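Local coordinates for protein 6-phosphogluconate dehydrogenase NAD-binding (Dyadobacter fermentans, PDB 4GBJ) that probably acts as an NAD(P)-dependent oxidoreductase of the 6-phosphogluconate and 3-hydroxyisobutyrate dehydrogenase kind, binding its nucleotide in a Rossmann domain, at residues I8-G12 with A55-I59. Residues are numbered along the deposited sequence; the frame is centred on the assembly and turned at random.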
# COMPACT_ATOMS: atom_id res chain seq x y z
N ILE B 8 16.09 25.96 -24.55
CA ILE B 8 15.57 25.54 -23.23
C ILE B 8 16.72 25.50 -22.22
O ILE B 8 17.71 24.79 -22.46
CB ILE B 8 14.81 24.17 -23.31
CG1 ILE B 8 13.46 24.34 -24.03
CG2 ILE B 8 14.54 23.58 -21.88
CD1 ILE B 8 12.86 23.06 -24.46
N ALA B 9 16.61 26.23 -21.10
CA ALA B 9 17.66 26.12 -20.06
C ALA B 9 17.34 24.92 -19.16
O ALA B 9 16.18 24.66 -18.86
CB ALA B 9 17.77 27.39 -19.24
N PHE B 10 18.35 24.18 -18.75
CA PHE B 10 18.19 23.00 -17.92
C PHE B 10 19.21 23.04 -16.81
O PHE B 10 20.40 22.84 -17.04
CB PHE B 10 18.35 21.73 -18.77
CG PHE B 10 17.62 20.55 -18.20
CD1 PHE B 10 16.40 20.15 -18.72
CD2 PHE B 10 18.14 19.84 -17.13
CE1 PHE B 10 15.72 19.05 -18.19
CE2 PHE B 10 17.46 18.75 -16.59
CZ PHE B 10 16.26 18.35 -17.13
N LEU B 11 18.74 23.28 -15.61
CA LEU B 11 19.59 23.45 -14.43
C LEU B 11 19.48 22.26 -13.46
O LEU B 11 18.40 22.00 -12.94
CB LEU B 11 19.18 24.74 -13.73
CG LEU B 11 19.12 26.00 -14.61
CD1 LEU B 11 18.70 27.20 -13.80
CD2 LEU B 11 20.46 26.30 -15.24
N GLY B 12 20.59 21.56 -13.22
CA GLY B 12 20.62 20.42 -12.32
C GLY B 12 20.57 19.13 -13.12
O GLY B 12 19.53 18.81 -13.68
N ALA B 55 24.76 29.54 -13.90
CA ALA B 55 23.35 29.30 -14.21
C ALA B 55 22.63 30.48 -14.91
O ALA B 55 21.81 30.25 -15.80
CB ALA B 55 22.59 28.92 -12.95
N ILE B 56 22.95 31.73 -14.55
CA ILE B 56 22.26 32.88 -15.16
C ILE B 56 22.56 33.02 -16.69
O ILE B 56 21.73 33.55 -17.43
CB ILE B 56 22.60 34.18 -14.39
CG1 ILE B 56 21.56 35.28 -14.70
CG2 ILE B 56 24.02 34.66 -14.72
CD1 ILE B 56 21.47 36.35 -13.67
N ASP B 57 23.75 32.56 -17.14
CA ASP B 57 24.16 32.59 -18.55
C ASP B 57 23.32 31.64 -19.40
O ASP B 57 23.31 31.77 -20.62
CB ASP B 57 25.64 32.23 -18.67
CG ASP B 57 26.62 33.14 -17.94
OD1 ASP B 57 26.31 34.36 -17.77
OD2 ASP B 57 27.75 32.67 -17.61
N ALA B 58 22.63 30.67 -18.77
CA ALA B 58 21.77 29.68 -19.43
C ALA B 58 20.35 30.24 -19.72
O ALA B 58 19.66 29.72 -20.60
CB ALA B 58 21.65 28.45 -18.52
N ILE B 59 19.93 31.27 -18.97
CA ILE B 59 18.58 31.83 -19.03
C ILE B 59 18.38 32.78 -20.20
O ILE B 59 19.21 33.63 -20.44
CB ILE B 59 18.21 32.57 -17.71
CG1 ILE B 59 18.37 31.64 -16.49
CG2 ILE B 59 16.77 33.10 -17.76
CD1 ILE B 59 17.47 30.47 -16.48
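Leu-11 reaches from strand 8-11 into the turn of 55-59 and spreads its two methyls over different partners. Its CD2 rests between two alanine methyls, 4.1 Å from Ala-55 CB and 4.1 Å from Ala-58 CB, while Leu-11 CD1 lies 4.4 Å from Ile-59 CD1. CG lies beside the backbone N (chi1 -51°); CD1 continues the chain away from CA, and CD2 is the side branch that settles between the alanines. Two residues earlier on the same face, Ala-9 offers just its CB, which lies 4.1 Å from Ala-58 CB and 4.1 Å from Ile-59 CD1. Ile-59 is bent at both torsions (chi1 -55°, chi2 -64°), and this fold of the chain brings CD1 back to the strand. Ala-58 O comes within 3.3 Å of Ala-9 CB, a close van der Waals approach. No hydrogen bond joins the segments; the backbone of strand 8-11 bonds instead to its sheet neighbours, Ile-8 to Glu-30 and Val-32, Phe-10 to Val-32, and Ala-9 to Ile-64 and Phe-66. This is the first strand of the Rossmann fold, between strands 31-34 and 64-67 in the order 3-2-1-4-5-6, and it runs into Gly-12, the first glycine of a GxGxxG pattern consistent with dinucleotide binding. Segment 55-59 belongs to the connection from strand 50-51 to strand 64-67 and lies over one face of the sheet; Ile-8 and Phe-10 point to the other. Within it, Ala-58 N bonds to Ala-55 O at 3.1 Å, a turn that places both CB atoms within reach of Leu-11 CD2. Val-65 and Trp-34 of the flanking strands also touch this apolar cluster, and Leu-83 of helix 81-87 packs on Ala-55 and Ile-59.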